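Local coordinates for protein carboxynorspermidine decarboxylase (Campylobacter jejuni subsp. jejuni 81116, PDB 3N29) that probably catalyses the pyridoxal-5'-phosphate-dependent decarboxylation of carboxynorspermidine to norspermidine, as a member of the beta/alpha-barrel-fold basic amino acid decarboxylases, at residues 372-375 / 376-379; 408-411 / 412-415. All blocks are in the same frame, centred on the assembly; numbering follows the deposited sequence.

Contact 1: residues 372-375 / 376-379. With NSD (N-(3-aminopropyl)propane-1,3-diamine), chain D; PLP (pyridoxal-5'-phosphate), chain C; GOL (glycerol), chain E.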
ATOM      1  N   PHE A 372      -0.317  17.691  -6.841  1.00 11.63           N
ATOM      2  CA  PHE A 372      -1.493  16.939  -6.395  1.00 12.34           C
ATOM      3  C   PHE A 372      -1.938  17.502  -5.025  1.00 12.19           C
ATOM      4  O   PHE A 372      -1.192  17.477  -4.000  1.00 12.57           O
ATOM      5  CB  PHE A 372      -1.195  15.437  -6.306  1.00 12.26           C
ATOM      6  CG  PHE A 372      -0.966  14.793  -7.641  1.00 12.87           C
ATOM      7  CD1 PHE A 372      -2.026  14.521  -8.464  1.00 11.86           C
ATOM      8  CD2 PHE A 372       0.294  14.544  -8.076  1.00 12.13           C
ATOM      9  CE1 PHE A 372      -1.776  13.933  -9.761  1.00 10.87           C
ATOM     10  CE2 PHE A 372       0.565  14.019  -9.349  1.00 12.84           C
ATOM     11  CZ  PHE A 372      -0.488  13.703 -10.173  1.00  8.87           C
ATOM     12  N   LEU A 373      -3.177  17.962  -5.009  1.00 11.29           N
ATOM     13  CA  LEU A 373      -3.698  18.738  -3.853  1.00 13.28           C
ATOM     14  C   LEU A 373      -4.121  17.813  -2.705  1.00 13.13           C
ATOM     15  O   LEU A 373      -4.739  16.751  -2.947  1.00 12.59           O
ATOM     16  CB  LEU A 373      -4.897  19.612  -4.302  1.00 11.92           C
ATOM     17  CG  LEU A 373      -4.525  20.695  -5.324  1.00 13.93           C
ATOM     18  CD1 LEU A 373      -5.831  21.501  -5.720  1.00 15.61           C
ATOM     19  CD2 LEU A 373      -3.470  21.677  -4.775  1.00 15.94           C
ATOM     20  N   ASP A 374      -3.830  18.229  -1.467  1.00 12.37           N
ATOM     21  CA  ASP A 374      -4.367  17.584  -0.257  1.00 13.49           C
ATOM     22  C   ASP A 374      -3.914  16.176  -0.115  1.00 13.24           C
ATOM     23  O   ASP A 374      -4.725  15.218  -0.094  1.00 11.63           O
ATOM     24  CB  ASP A 374      -5.890  17.665  -0.214  1.00 14.58           C
ATOM     25  CG  ASP A 374      -6.458  17.237   1.127  1.00 16.90           C
ATOM     26  OD1 ASP A 374      -5.715  17.362   2.155  1.00 15.42           O
ATOM     27  OD2 ASP A 374      -7.672  16.835   1.149  1.00 18.21           O
ATOM     28  N   GLN A 375      -2.608  16.018  -0.016  1.00 11.90           N
ATOM     29  CA  GLN A 375      -1.979  14.729   0.013  1.00 13.14           C
ATOM     30  C   GLN A 375      -1.100  14.443   1.242  1.00 12.15           C
ATOM     31  O   GLN A 375      -0.151  13.654   1.143  1.00 13.22           O
ATOM     32  CB  GLN A 375      -1.193  14.507  -1.279  1.00 11.63           C
ATOM     33  CG  GLN A 375      -2.061  14.470  -2.571  1.00 12.56           C
ATOM     34  CD  GLN A 375      -3.021  13.362  -2.607  1.00 16.08           C
ATOM     35  OE1 GLN A 375      -4.135  13.487  -3.151  1.00 19.75           O
ATOM     36  NE2 GLN A 375      -2.691  12.321  -1.946  1.00 10.61           N
ATOM     37  N   ILE A 376      -1.416  15.019   2.374  1.00 12.26           N
ATOM     38  CA  ILE A 376      -0.649  14.745   3.572  1.00 13.16           C
ATOM     39  C   ILE A 376      -1.321  13.717   4.474  1.00 14.33           C
ATOM     40  O   ILE A 376      -0.623  13.033   5.194  1.00 14.81           O
ATOM     41  CB  ILE A 376      -0.263  16.038   4.408  1.00 14.03           C
ATOM     42  CG1 ILE A 376       0.325  17.089   3.481  1.00 16.37           C
ATOM     43  CG2 ILE A 376       0.731  15.642   5.503  1.00 16.26           C
ATOM     44  CD1 ILE A 376       1.692  16.733   2.814  1.00 17.46           C
ATOM     45  N   HIS A 377      -2.656  13.596   4.439  1.00 13.74           N
ATOM     46  CA  HIS A 377      -3.379  12.648   5.355  1.00 13.90           C
ATOM     47  C   HIS A 377      -3.706  11.376   4.586  1.00 13.34           C
ATOM     48  O   HIS A 377      -3.954  11.459   3.381  1.00 13.36           O
ATOM     49  CB  HIS A 377      -4.633  13.318   5.916  1.00 13.22           C
ATOM     50  CG  HIS A 377      -5.685  13.643   4.886  1.00 14.22           C
ATOM     51  ND1 HIS A 377      -5.760  14.846   4.227  1.00 18.09           N
ATOM     52  CD2 HIS A 377      -6.741  12.911   4.444  1.00 15.57           C
ATOM     53  CE1 HIS A 377      -6.811  14.842   3.418  1.00 13.76           C
ATOM     54  NE2 HIS A 377      -7.391  13.656   3.502  1.00 19.79           N
ATOM     55  N   TYR A 378      -3.528  10.202   5.212  1.00 11.51           N
ATOM     56  CA  TYR A 378      -3.829   8.869   4.601  1.00 11.42           C
ATOM     57  C   TYR A 378      -3.055   8.691   3.309  1.00 11.83           C
ATOM     58  O   TYR A 378      -3.563   8.139   2.314  1.00 13.22           O
ATOM     59  CB  TYR A 378      -5.366   8.688   4.405  1.00 11.99           C
ATOM     60  CG  TYR A 378      -6.071   8.575   5.744  1.00 10.64           C
ATOM     61  CD1 TYR A 378      -6.110   7.348   6.429  1.00 10.69           C
ATOM     62  CD2 TYR A 378      -6.668   9.659   6.346  1.00 12.43           C
ATOM     63  CE1 TYR A 378      -6.711   7.197   7.590  1.00 12.31           C
ATOM     64  CE2 TYR A 378      -7.267   9.548   7.594  1.00 12.24           C
ATOM     65  CZ  TYR A 378      -7.278   8.300   8.216  1.00 12.12           C
ATOM     66  OH  TYR A 378      -7.889   8.157   9.396  1.00 11.36           O
ATOM     67  N   THR A 379      -1.811   9.197   3.305  1.00 10.23           N
ATOM     68  CA  THR A 379      -0.944   9.029   2.154  1.00 11.69           C
ATOM     69  C   THR A 379       0.391   8.446   2.621  1.00 10.73           C
ATOM     70  O   THR A 379       0.680   7.247   2.498  1.00 11.52           O
ATOM     71  CB  THR A 379      -0.654  10.383   1.421  1.00 11.31           C
ATOM     72  OG1 THR A 379      -0.364  11.428   2.414  1.00 11.68           O
ATOM     73  CG2 THR A 379      -1.865  10.758   0.541  1.00 10.12           C
TER
HETATM   74  C1  NSD D1002     -10.401   8.349   7.489  1.00 57.70           C
HETATM   75  N1  NSD D1002     -11.089   9.596   7.327  1.00 56.76           N
HETATM   76  C2  NSD D1002     -11.298   7.165   7.355  1.00 60.03           C
HETATM   77  N2  NSD D1002      -9.886   5.237   7.417  1.00 61.40           N
HETATM   78  C3  NSD D1002     -10.759   5.942   8.008  1.00 62.11           C
HETATM   79  N3  NSD D1002      -6.914   5.429   4.203  1.00 52.57           N
HETATM   80  C4  NSD D1002      -9.401   5.446   6.266  1.00 57.55           C
HETATM   81  C5  NSD D1002      -8.360   4.459   5.817  1.00 56.37           C
HETATM   82  C6  NSD D1002      -8.064   4.597   4.345  1.00 54.98           C
HETATM   83  N1  PLP C1001     -10.086   6.874  16.387  1.00 27.08           N
HETATM   84  C2  PLP C1001     -10.141   5.587  15.930  1.00 29.00           C
HETATM   85  C2A PLP C1001     -10.388   4.455  16.895  1.00 29.00           C
HETATM   86  C3  PLP C1001      -9.912   5.353  14.538  1.00 31.73           C
HETATM   87  O3  PLP C1001      -9.948   4.047  14.047  1.00 32.97           O
HETATM   88  C4  PLP C1001      -9.652   6.424  13.662  1.00 31.03           C
HETATM   89  C4A PLP C1001      -9.369   6.146  12.192  1.00 32.06           C
HETATM   90  C5  PLP C1001      -9.656   7.739  14.155  1.00 27.80           C
HETATM   91  C6  PLP C1001      -9.878   7.923  15.536  1.00 24.71           C
HETATM   92  C5A PLP C1001      -9.396   8.929  13.261  1.00 25.19           C
HETATM   93  O4P PLP C1001     -10.270   8.955  12.161  1.00 19.83           O
HETATM   94  P   PLP C1001     -10.276  10.140  11.122  1.00 24.37           P
HETATM   95  O1P PLP C1001      -8.852  10.276  10.615  1.00 21.88           O
HETATM   96  O2P PLP C1001     -10.695  11.425  11.877  1.00 23.11           O
HETATM   97  O3P PLP C1001     -11.287   9.853  10.107  1.00 21.52           O
HETATM   98  C1  GOL E1003      -7.456  10.216   1.331  1.00 46.05           C
HETATM   99  O1  GOL E1003      -7.586   8.870   1.686  1.00 42.93           O
HETATM  100  C2  GOL E1003      -6.018  10.590   1.550  1.00 44.00           C
HETATM  101  O2  GOL E1003      -5.422   9.344   0.996  1.00 50.93           O
HETATM  102  C3  GOL E1003      -5.423  11.585   0.600  1.00 44.48           C
HETATM  103  O3  GOL E1003      -5.265  12.784   1.245  1.00 38.11           O
HETATM  104  O   HOH W   1      -3.279  17.233   3.173  1.00 14.32           O
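Thr379 reaches back over the buried side of the loop to Gln375, its OG1 donating to Gln375 O at 2.6 Å. The hydroxyl sits between the backbone N and the carbonyl carbon (chi1 44°) and meets the acceptor from above the carbonyl plane, 56° out of it. On the looser, partly exposed side, His377 offers a ring edge to Asp374: CE1 lies 3.0 Å from OD1, with carboxylate and ring planes 51° apart. This is contact without a hydrogen bond; Asp374 OD1 instead accepts from Gln277 N and from a water (OD1 to water O 2.6 Å) that in turn accepts from Ile376 N, bridging the two residues. Glycerol O3, probably from the crystallisation liquor, lies over one face of the His377 ring. The loop delivers Tyr378 to the active site, where its OH donates to PLP O1P at 2.6 Å and its ring runs beside the bound norspermidine. Leaving strand 369-372, the loop is flanked by strand 46-50, whose Tyr47 meets Ile376 and Thr379, by strand 279-290 at Gln375, and by helix 272-275, whose Glu272 touches His377 and Tyr378.

Contact 2: residues 408-411 / 412-415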
ATOM      1  N   GLU A 408      14.600  12.650   3.980  1.00 13.89           N
ATOM      2  CA  GLU A 408      15.065  12.375   2.622  1.00 13.85           C
ATOM      3  C   GLU A 408      15.350  10.866   2.567  1.00 14.48           C
ATOM      4  O   GLU A 408      16.165  10.336   3.338  1.00 15.15           O
ATOM      5  CB  GLU A 408      16.326  13.143   2.293  1.00 15.37           C
ATOM      6  CG  GLU A 408      16.763  12.982   0.832  1.00 18.58           C
ATOM      7  CD  GLU A 408      18.003  13.785   0.466  1.00 24.07           C
ATOM      8  OE1 GLU A 408      18.633  14.381   1.337  1.00 25.62           O
ATOM      9  OE2 GLU A 408      18.356  13.782  -0.711  1.00 26.28           O
ATOM     10  N   PHE A 409      14.682  10.181   1.673  1.00 12.88           N
ATOM     11  CA  PHE A 409      14.786   8.756   1.655  1.00 13.06           C
ATOM     12  C   PHE A 409      15.928   8.256   0.796  1.00 13.39           C
ATOM     13  O   PHE A 409      16.524   9.014   0.064  1.00 14.28           O
ATOM     14  CB  PHE A 409      13.412   8.164   1.281  1.00 11.78           C
ATOM     15  CG  PHE A 409      12.352   8.549   2.269  1.00  9.79           C
ATOM     16  CD1 PHE A 409      12.329   7.999   3.524  1.00 14.70           C
ATOM     17  CD2 PHE A 409      11.406   9.451   1.955  1.00 14.01           C
ATOM     18  CE1 PHE A 409      11.409   8.370   4.462  1.00 15.53           C
ATOM     19  CE2 PHE A 409      10.422   9.787   2.864  1.00 12.57           C
ATOM     20  CZ  PHE A 409      10.440   9.260   4.129  1.00 15.45           C
ATOM     21  N   SER A 410      16.271   6.995   0.922  1.00 14.17           N
ATOM     22  CA  SER A 410      17.339   6.407   0.099  1.00 13.92           C
ATOM     23  C   SER A 410      17.068   4.935  -0.165  1.00 14.05           C
ATOM     24  O   SER A 410      16.076   4.344   0.343  1.00 12.77           O
ATOM     25  CB  SER A 410      18.712   6.638   0.788  1.00 16.28           C
ATOM     26  OG  SER A 410      18.799   5.851   1.947  1.00 17.53           O
ATOM     27  N   TYR A 411      17.944   4.342  -0.994  1.00 13.55           N
ATOM     28  CA  TYR A 411      17.904   2.935  -1.392  1.00 13.34           C
ATOM     29  C   TYR A 411      17.574   1.951  -0.255  1.00 14.25           C
ATOM     30  O   TYR A 411      16.750   1.011  -0.420  1.00 13.75           O
ATOM     31  CB  TYR A 411      19.276   2.599  -2.030  1.00 12.47           C
ATOM     32  CG  TYR A 411      19.535   1.107  -2.216  1.00 12.37           C
ATOM     33  CD1 TYR A 411      18.716   0.346  -3.029  1.00 12.00           C
ATOM     34  CD2 TYR A 411      20.565   0.475  -1.506  1.00 14.47           C
ATOM     35  CE1 TYR A 411      18.955  -1.009  -3.188  1.00 12.55           C
ATOM     36  CE2 TYR A 411      20.816  -0.861  -1.615  1.00 17.55           C
ATOM     37  CZ  TYR A 411      20.020  -1.618  -2.478  1.00 15.22           C
ATOM     38  OH  TYR A 411      20.248  -2.968  -2.580  1.00 15.72           O
ATOM     39  N   LYS A 412      18.221   2.141   0.879  1.00 12.08           N
ATOM     40  CA  LYS A 412      18.048   1.262   1.998  1.00 14.85           C
ATOM     41  C   LYS A 412      16.610   1.226   2.503  1.00 14.14           C
ATOM     42  O   LYS A 412      16.227   0.246   3.157  1.00 13.33           O
ATOM     43  CB  LYS A 412      18.973   1.630   3.199  1.00 15.33           C
ATOM     44  CG  LYS A 412      20.476   1.409   2.927  1.00 22.59           C
ATOM     45  CD  LYS A 412      20.834  -0.041   2.740  1.00 27.03           C
ATOM     46  CE  LYS A 412      22.304  -0.264   2.880  1.00 30.98           C
ATOM     47  NZ  LYS A 412      22.484  -1.746   2.911  1.00 28.70           N
ATOM     48  N   ASP A 413      15.813   2.271   2.240  1.00 13.90           N
ATOM     49  CA  ASP A 413      14.386   2.236   2.659  1.00 13.86           C
ATOM     50  C   ASP A 413      13.557   1.180   1.888  1.00 13.52           C
ATOM     51  O   ASP A 413      12.562   0.723   2.350  1.00 13.16           O
ATOM     52  CB  ASP A 413      13.748   3.585   2.390  1.00 15.37           C
ATOM     53  CG  ASP A 413      14.200   4.644   3.402  1.00 18.73           C
ATOM     54  OD1 ASP A 413      13.852   4.430   4.542  1.00 23.06           O
ATOM     55  OD2 ASP A 413      14.929   5.622   3.035  1.00 15.04           O
ATOM     56  N   TYR A 414      14.028   0.875   0.670  1.00 13.39           N
ATOM     57  CA  TYR A 414      13.573  -0.190  -0.159  1.00 12.64           C
ATOM     58  C   TYR A 414      14.296  -1.493   0.209  1.00 12.40           C
ATOM     59  O   TYR A 414      13.637  -2.516   0.485  1.00 12.46           O
ATOM     60  CB  TYR A 414      13.784   0.147  -1.666  1.00 10.11           C
ATOM     61  CG  TYR A 414      13.629  -1.069  -2.611  1.00 11.02           C
ATOM     62  CD1 TYR A 414      12.366  -1.644  -2.878  1.00  7.96           C
ATOM     63  CD2 TYR A 414      14.711  -1.591  -3.274  1.00 12.19           C
ATOM     64  CE1 TYR A 414      12.231  -2.739  -3.776  1.00  8.20           C
ATOM     65  CE2 TYR A 414      14.598  -2.707  -4.145  1.00 15.40           C
ATOM     66  CZ  TYR A 414      13.380  -3.257  -4.405  1.00 10.75           C
ATOM     67  OH  TYR A 414      13.280  -4.343  -5.250  1.00 15.26           O
ATOM     68  N   SER A 415      15.629  -1.544   0.199  1.00 13.64           N
ATOM     69  CA  SER A 415      16.278  -2.885   0.218  1.00 12.87           C
ATOM     70  C   SER A 415      16.047  -3.587   1.563  1.00 14.29           C
ATOM     71  O   SER A 415      15.977  -4.811   1.606  1.00 13.20           O
ATOM     72  CB  SER A 415      17.784  -2.811  -0.002  1.00 13.38           C
ATOM     73  OG  SER A 415      18.393  -1.960   0.939  1.00 13.68           O
TER
HETATM   74  O   HOH W   2      20.527   4.031   1.230  1.00 33.95           O
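Ser410 and Tyr411 turn the chain into helix 412-415 through three backbone bonds: Asp413 N to Ser410 O at 2.8 Å, and Tyr414 N and Ser415 N to the one carbonyl, Tyr411 O, each at 2.9 Å. The start of this short helix carries one half of a capping box, in which the side chain of Asp413 folds back on the residue three places earlier. Asp413 OD2 takes the N-H of Ser410 at 2.9 Å in a nearly straight bond (170°), using the lone pair that points away from OD1, so a backbone donor ahead of the helix is satisfied. The same oxygen lies in the ring plane at the edge of Phe409, next to CB and CD1, and carboxylate and ring stand almost perpendicular (82°). On the other flank, Tyr411 has CG anti to its N (chi1 167°), which lays the ring along the turn beneath Ser415; the CB of Ser415 sits over that face, 4.0 Å from the centroid of the Tyr411 ring, as a CH-pi contact. Tyr411 CE1 also touches Tyr414 CD2 at 4.3 Å, meeting the Tyr414 ring at its edge. These aromatics belong to the dimer interface: Tyr411 OH is hydrogen-bonded to Glu108 of the second subunit, and the Tyr414 ring meets Phe105 of that subunit. In its own chain, Phe409 packs on Leu394 of strand 393-397. The reciprocal half of the box, Ser410 OG to Asp413 N, is not made, since that N-H goes to Ser410 O; Ser410 OG instead shares a water, 2.6 Å away, that accepts from Lys412 N at 3.0 Å.

Contacts 1 and 2 follow each other in series in the last part of the chain, neither nesting nor crossing, and each closes just a short local turn. The chain leaves strand 369-372, bends through contact 1 at the active site, and returns to the mixed sheet as strand 393-397, which pairs antiparallel with 403-405. Contact 2 then starts the final helix, 412-415, close to the C terminus. Their centres are about 21 Å apart and their nearest atoms about 10 Å, so they do not touch. Contact 1 links the sheet domain to the cofactor site; contact 2 joins the sheet's end to the second subunit, which also reaches contact 1 through Phe386 of that subunit.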